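Local coordinates for esterase (Rhizomucor miehei, PDB 4WY5), which probably hydrolyses carboxylic esters, acting as a carboxylesterase built on the alpha/beta hydrolase fold, at residues Leu67-Pro72 with Ser146-Asn151; Gln78-Leu83 with Asn111-Phe116; Ala154-Gly159 with Asp317-Tyr322. All coordinates share one frame; numbering follows the deposited sequence.

Contact 1. Residues Leu67-Pro72 with Ser146-Asn151; sequences LTIVRP and SSLNIN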
# COMPACT_ATOMS: atom_id res chain seq x y z
N LEU A 67 23.09 19.73 9.02
CA LEU A 67 21.74 19.20 9.23
C LEU A 67 20.67 20.27 9.00
O LEU A 67 20.91 21.46 9.18
CB LEU A 67 21.59 18.64 10.65
CG LEU A 67 22.60 17.62 11.16
CD1 LEU A 67 22.27 17.22 12.58
CD2 LEU A 67 22.65 16.41 10.27
N THR A 68 19.49 19.84 8.58
CA THR A 68 18.34 20.73 8.54
C THR A 68 17.25 20.12 9.42
O THR A 68 16.94 18.94 9.31
CB THR A 68 17.83 20.96 7.09
OG1 THR A 68 18.84 21.67 6.35
CG2 THR A 68 16.56 21.79 7.07
N ILE A 69 16.71 20.93 10.33
CA ILE A 69 15.72 20.47 11.29
C ILE A 69 14.37 21.11 11.00
O ILE A 69 14.25 22.33 10.98
CB ILE A 69 16.15 20.78 12.75
CG1 ILE A 69 17.39 19.96 13.12
CG2 ILE A 69 15.04 20.41 13.72
CD1 ILE A 69 18.65 20.75 13.21
N VAL A 70 13.35 20.29 10.80
CA VAL A 70 12.07 20.76 10.28
C VAL A 70 10.97 20.32 11.25
O VAL A 70 10.98 19.17 11.69
CB VAL A 70 11.84 20.17 8.85
CG1 VAL A 70 10.70 20.83 8.17
CG2 VAL A 70 13.08 20.35 7.98
N ARG A 71 10.04 21.22 11.57
CA ARG A 71 9.05 20.99 12.64
C ARG A 71 7.70 21.68 12.30
O ARG A 71 7.69 22.70 11.61
CB ARG A 71 9.60 21.51 13.99
CG ARG A 71 8.67 21.32 15.20
CD ARG A 71 9.09 22.02 16.51
NE ARG A 71 10.21 21.33 17.16
CZ ARG A 71 10.10 20.49 18.20
NH1 ARG A 71 8.92 20.21 18.73
NH2 ARG A 71 11.19 19.93 18.70
N PRO A 72 6.56 21.14 12.77
CA PRO A 72 5.32 21.86 12.44
C PRO A 72 5.09 23.09 13.34
O PRO A 72 5.62 23.12 14.46
CB PRO A 72 4.22 20.80 12.67
CG PRO A 72 4.94 19.48 12.91
CD PRO A 72 6.28 19.85 13.44
N SER A 146 17.05 16.75 24.34
CA SER A 146 16.46 17.75 25.22
C SER A 146 16.53 19.15 24.61
O SER A 146 15.64 19.97 24.84
CB SER A 146 17.15 17.71 26.59
OG SER A 146 17.06 16.41 27.15
N SER A 147 17.56 19.42 23.81
CA SER A 147 17.68 20.72 23.16
C SER A 147 16.91 20.74 21.84
O SER A 147 16.65 21.81 21.29
CB SER A 147 19.16 21.07 22.93
OG SER A 147 19.70 20.44 21.78
N LEU A 148 16.56 19.56 21.32
CA LEU A 148 15.73 19.44 20.11
C LEU A 148 14.25 19.23 20.44
O LEU A 148 13.40 19.22 19.54
CB LEU A 148 16.23 18.30 19.23
CG LEU A 148 17.60 18.46 18.54
CD1 LEU A 148 18.21 17.10 18.27
CD2 LEU A 148 17.47 19.25 17.24
N ASN A 149 13.95 19.00 21.72
CA ASN A 149 12.59 18.72 22.18
C ASN A 149 11.96 17.50 21.47
O ASN A 149 10.84 17.57 20.96
CB ASN A 149 11.70 19.96 22.00
CG ASN A 149 11.26 20.55 23.33
OD1 ASN A 149 11.64 20.06 24.40
ND2 ASN A 149 10.47 21.63 23.28
N ILE A 150 12.68 16.37 21.47
CA ILE A 150 12.20 15.13 20.88
C ILE A 150 12.34 13.94 21.82
O ILE A 150 13.18 13.96 22.73
CB ILE A 150 12.98 14.76 19.59
CG1 ILE A 150 14.46 14.55 19.90
CG2 ILE A 150 12.78 15.79 18.48
CD1 ILE A 150 15.15 13.71 18.87
N ASN A 151 11.52 12.92 21.60
CA ASN A 151 11.69 11.62 22.26
C ASN A 151 12.62 10.79 21.41
O ASN A 151 12.18 10.18 20.42
CB ASN A 151 10.35 10.92 22.45
CG ASN A 151 10.47 9.60 23.19
OD1 ASN A 151 11.56 9.20 23.60
ND2 ASN A 151 9.35 8.92 23.38
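Arg71 NH2 donates to Asn149 O over 3.3 Å in a nearly straight bond, 169° at the hydrogen. The carbonyl oxygen lies close to the guanidinium plane, yet the donor stands above the carbonyl's own plane, 58° out of it, and so does not meet a lone pair. Leu148 O also sits at the guanidinium edge, but the angle is poor and the separation too short to trust, so any bond there is doubtful. Asn149 CB comes within 3.3 Å of the same Arg71 NH2. The arm runs extended through chi1 and chi2 and bends at chi3 (-74°), which brings the flat group up beside the turn that ends helix 145-148. There Asn149 has positive phi and turns the chain out of the helix toward strand 150-151; its ND2 is held by Glu76 O. The other guanidinium nitrogen, Arg71 NH1, goes to Gln78 O and, weakly, to Thr75 O. Two residues back along strand 63-71, Ile69 CG1 meets Leu148 CD2 at 4.2 Å, the two side chains crossing at about a right angle, and Leu148 leans on Trp140 of helix 129-143 as well. A buried arginine is thus met by main-chain carbonyls from two separate loops. Their dipoles would help stabilise its charge while it links strand 63-71, second in the sheet, to this turn.

Contact 2. Residues Gln78-Leu83 with Asn111-Phe116; sequences QILPVL and NVVTVF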
# COMPACT_ATOMS: atom_id res chain seq x y z
N GLN A 78 6.19 21.40 22.48
CA GLN A 78 5.78 20.01 22.61
C GLN A 78 6.90 19.03 22.21
O GLN A 78 7.65 19.28 21.26
CB GLN A 78 4.52 19.75 21.77
CG GLN A 78 3.32 20.63 22.17
CD GLN A 78 2.13 20.52 21.21
OE1 GLN A 78 2.30 20.29 20.00
NE2 GLN A 78 0.92 20.70 21.74
N ILE A 79 6.98 17.91 22.92
CA ILE A 79 7.97 16.87 22.65
C ILE A 79 7.46 15.90 21.58
O ILE A 79 6.40 15.29 21.72
CB ILE A 79 8.32 16.09 23.92
CG1 ILE A 79 8.88 17.04 24.98
CG2 ILE A 79 9.32 14.99 23.62
CD1 ILE A 79 9.26 16.34 26.27
N LEU A 80 8.22 15.77 20.49
CA LEU A 80 7.78 15.00 19.32
C LEU A 80 8.64 13.78 19.04
O LEU A 80 9.80 13.72 19.45
CB LEU A 80 7.79 15.90 18.08
CG LEU A 80 6.49 16.60 17.66
CD1 LEU A 80 5.78 17.20 18.86
CD2 LEU A 80 6.82 17.69 16.63
N PRO A 81 8.07 12.80 18.33
CA PRO A 81 8.92 11.74 17.76
C PRO A 81 9.80 12.30 16.63
O PRO A 81 9.57 13.42 16.16
CB PRO A 81 7.91 10.71 17.24
CG PRO A 81 6.58 11.44 17.18
CD PRO A 81 6.63 12.50 18.23
N VAL A 82 10.82 11.55 16.22
CA VAL A 82 11.81 12.06 15.26
C VAL A 82 11.97 11.14 14.02
O VAL A 82 11.89 9.91 14.13
CB VAL A 82 13.19 12.29 15.96
CG1 VAL A 82 13.76 10.99 16.55
CG2 VAL A 82 14.19 12.96 15.03
N LEU A 83 12.11 11.77 12.85
CA LEU A 83 12.30 11.07 11.57
C LEU A 83 13.61 11.46 10.89
O LEU A 83 13.81 12.63 10.56
CB LEU A 83 11.12 11.38 10.63
CG LEU A 83 11.19 10.85 9.18
CD1 LEU A 83 11.24 9.32 9.16
CD2 LEU A 83 10.02 11.38 8.35
N ASN A 111 3.18 14.73 12.15
CA ASN A 111 3.43 15.56 13.34
C ASN A 111 4.74 15.15 14.00
O ASN A 111 4.74 14.65 15.13
CB ASN A 111 2.26 15.47 14.36
CG ASN A 111 2.22 16.66 15.32
OD1 ASN A 111 2.52 17.79 14.95
ND2 ASN A 111 1.82 16.40 16.57
N VAL A 112 5.85 15.34 13.30
CA VAL A 112 7.16 14.94 13.82
C VAL A 112 8.24 16.01 13.63
O VAL A 112 8.03 17.00 12.95
CB VAL A 112 7.66 13.66 13.14
CG1 VAL A 112 6.67 12.49 13.40
CG2 VAL A 112 7.85 13.89 11.65
N VAL A 113 9.41 15.77 14.22
CA VAL A 113 10.61 16.54 13.89
C VAL A 113 11.46 15.77 12.86
O VAL A 113 11.95 14.67 13.14
CB VAL A 113 11.47 16.82 15.16
CG1 VAL A 113 12.78 17.47 14.78
CG2 VAL A 113 10.69 17.68 16.15
N THR A 114 11.64 16.36 11.68
CA THR A 114 12.42 15.72 10.62
C THR A 114 13.83 16.27 10.60
O THR A 114 14.03 17.48 10.47
CB THR A 114 11.78 15.95 9.21
OG1 THR A 114 10.47 15.38 9.15
CG2 THR A 114 12.66 15.33 8.11
N VAL A 115 14.82 15.39 10.71
CA VAL A 115 16.22 15.78 10.59
C VAL A 115 16.70 15.38 9.20
O VAL A 115 16.83 14.20 8.89
CB VAL A 115 17.11 15.11 11.67
CG1 VAL A 115 18.58 15.56 11.51
CG2 VAL A 115 16.59 15.41 13.10
N PHE A 116 16.93 16.38 8.36
CA PHE A 116 17.41 16.17 7.00
C PHE A 116 18.94 16.17 6.99
O PHE A 116 19.57 17.19 7.28
CB PHE A 116 16.86 17.26 6.07
CG PHE A 116 17.12 17.01 4.60
CD1 PHE A 116 18.30 17.45 4.01
CD2 PHE A 116 16.17 16.37 3.81
CE1 PHE A 116 18.55 17.23 2.64
CE2 PHE A 116 16.41 16.14 2.44
CZ PHE A 116 17.60 16.57 1.86
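Val113 CG2 touches both Leu80 CB and Leu80 CD2, and this pair, crossing at about a right angle, forms the apolar centre of the contact. With CG1 of Val113 anti to the backbone N (chi1 174°), CG2 falls beside that nitrogen and so faces the leucine. On the same face as Val113, Val82 CG2 meets Val115 CG2 at 3.9 Å. Pro81 CG lies against Val112 CG1, also at 3.9 Å, while Leu83 and Thr114 run side by side on the opposite face of the sheet. Here Leu83 CD2 is 4.1 Å from Thr114 OG1, whose hydrogen bond goes to Thr107 OG1 in helix 100-110. Between the two faces runs the backbone ladder of two parallel strands, 25° apart in direction. Val113 N donates to Pro81 O (3.1 Å), Leu83 N to Val113 O (2.9 Å) and Val115 N to Leu83 O (2.9 Å). Leu83 therefore uses both its N-H and its carbonyl on Val113 and Val115, the pattern of parallel pairing. The two strands with helix 100-110 between them make a beta-alpha-beta crossover; three backbone bonds satisfy peptide groups facing each other across the seam, Val82 and Thr114 bond to the strands beyond, and mostly apolar side chains lie on both faces.

Contact 3. Residues Ala154-Gly159 with Asp317-Tyr322; sequences ALAVAG and DIYAKY
Strand 155-160 is a central strand of the alpha/beta hydrolase sheet and runs toward what is probably the nucleophile elbow, to which Gly159 would belong; the end of the C-terminal helix 302-319 covers its beginning. Tyr319 does most of the touching. Its CG lies anti to the carbonyl carbon (chi1 -73°), and this sends the ring from the helix in against the strand. Ring atom Tyr319 CD1 meets Ala154 CB at 3.8 Å, and Tyr319 CE1 comes obliquely to Ala154 O at 3.5 Å. Leu155 N sits at the ring's edge, near its plane, without bonding to it. Further along, the hydroxyl Tyr319 OH comes up against the methyl of Ala156, 3.6 Å from its CB. The hydroxyl also has a weak hydrogen bond with Val82 O on the neighbouring strand 80-86. Tyr322 N donates to Tyr319 O (3.0 Å) in a tight turn, and the Tyr322 ring makes a cation-pi contact with Lys184. At the other end of this segment, Asp317 OD1 has a weak hydrogen bond to Asn309 of the second subunit. Ala154 CB also meets Tyr322 CB, at 4.3 Å.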
# COMPACT_ATOMS: atom_id res chain seq x y z
N ALA A 154 11.77 7.20 20.10
CA ALA A 154 10.83 7.04 18.98
C ALA A 154 11.45 7.57 17.68
O ALA A 154 11.23 8.72 17.29
CB ALA A 154 9.52 7.75 19.28
N LEU A 155 12.25 6.72 17.03
CA LEU A 155 13.10 7.15 15.92
C LEU A 155 12.92 6.25 14.70
O LEU A 155 12.83 5.04 14.83
CB LEU A 155 14.57 7.15 16.36
CG LEU A 155 15.68 7.75 15.49
CD1 LEU A 155 16.77 8.37 16.40
CD2 LEU A 155 16.30 6.72 14.53
N ALA A 156 12.88 6.86 13.52
CA ALA A 156 12.70 6.15 12.26
C ALA A 156 13.69 6.65 11.20
O ALA A 156 14.14 7.80 11.28
CB ALA A 156 11.28 6.32 11.77
N VAL A 157 14.06 5.82 10.23
CA VAL A 157 14.83 6.34 9.10
C VAL A 157 14.04 6.05 7.82
O VAL A 157 13.45 4.98 7.68
CB VAL A 157 16.28 5.77 9.00
CG1 VAL A 157 17.05 6.06 10.25
CG2 VAL A 157 16.27 4.29 8.78
N ALA A 158 14.02 7.02 6.91
CA ALA A 158 13.28 6.89 5.66
C ALA A 158 14.00 7.61 4.50
O ALA A 158 14.63 8.65 4.72
CB ALA A 158 11.86 7.45 5.82
N GLY A 159 13.93 7.04 3.29
CA GLY A 159 14.52 7.66 2.10
C GLY A 159 14.03 7.13 0.75
O GLY A 159 13.45 6.03 0.67
N ASP A 317 1.69 4.26 13.66
CA ASP A 317 1.50 2.94 14.27
C ASP A 317 2.73 2.50 15.09
O ASP A 317 2.60 1.97 16.20
CB ASP A 317 1.18 1.90 13.18
CG ASP A 317 0.88 0.51 13.75
OD1 ASP A 317 -0.30 0.17 13.98
OD2 ASP A 317 1.85 -0.26 13.94
N ILE A 318 3.91 2.71 14.52
CA ILE A 318 5.18 2.37 15.17
C ILE A 318 5.47 3.24 16.40
O ILE A 318 5.86 2.75 17.47
CB ILE A 318 6.36 2.50 14.18
CG1 ILE A 318 6.26 1.42 13.10
CG2 ILE A 318 7.69 2.34 14.90
CD1 ILE A 318 6.42 -0.01 13.63
N TYR A 319 5.31 4.55 16.23
CA TYR A 319 5.60 5.52 17.27
C TYR A 319 4.70 5.32 18.52
O TYR A 319 5.13 5.55 19.65
CB TYR A 319 5.42 6.95 16.74
CG TYR A 319 6.48 7.48 15.78
CD1 TYR A 319 7.83 7.10 15.90
CD2 TYR A 319 6.14 8.40 14.78
CE1 TYR A 319 8.81 7.62 15.02
CE2 TYR A 319 7.10 8.92 13.92
CZ TYR A 319 8.42 8.53 14.03
OH TYR A 319 9.35 9.06 13.16
N ALA A 320 3.46 4.88 18.31
CA ALA A 320 2.51 4.75 19.41
C ALA A 320 2.95 3.68 20.44
O ALA A 320 2.51 3.72 21.59
CB ALA A 320 1.12 4.45 18.88
N LYS A 321 3.80 2.74 20.02
CA LYS A 321 4.34 1.71 20.93
C LYS A 321 5.39 2.25 21.91
O LYS A 321 5.83 1.52 22.79
CB LYS A 321 5.02 0.57 20.15
CG LYS A 321 4.31 -0.02 18.95
CD LYS A 321 5.34 -0.82 18.14
CE LYS A 321 4.71 -1.93 17.31
NZ LYS A 321 4.00 -2.93 18.16
N TYR A 322 5.76 3.52 21.76
CA TYR A 322 6.88 4.09 22.52
C TYR A 322 6.48 5.36 23.24
O TYR A 322 7.34 6.16 23.60
CB TYR A 322 8.08 4.39 21.59
CG TYR A 322 8.68 3.13 21.03
CD1 TYR A 322 9.43 2.28 21.83
CD2 TYR A 322 8.47 2.78 19.70
CE1 TYR A 322 9.96 1.10 21.32
CE2 TYR A 322 8.99 1.60 19.18
CZ TYR A 322 9.74 0.77 20.00
OH TYR A 322 10.27 -0.40 19.49

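In the fold
From the N terminus, strand 63-71 opens the loop that contact 1 closes at 146-151. Contact 2 is nested inside it: strand 80-86, helix 100-110 and strand 113-117 come and pair before the chain reaches helix 145-148. Contact 3 follows in series, starting at 154 just after contact 1 has closed and ending near the C terminus; no loops cross. All three reach one sheet, in which strands 63-71, 113-117, 80-86 and 155-160 are successive neighbours. Probable backbone bonds Thr68 O to Phe116 N and Asn151 N to Leu80 O join contacts 1 and 2, and Val82 N to Ala154 O joins contacts 2 and 3. Together they tie the N-terminal strands through the sheet to the C-terminal helix.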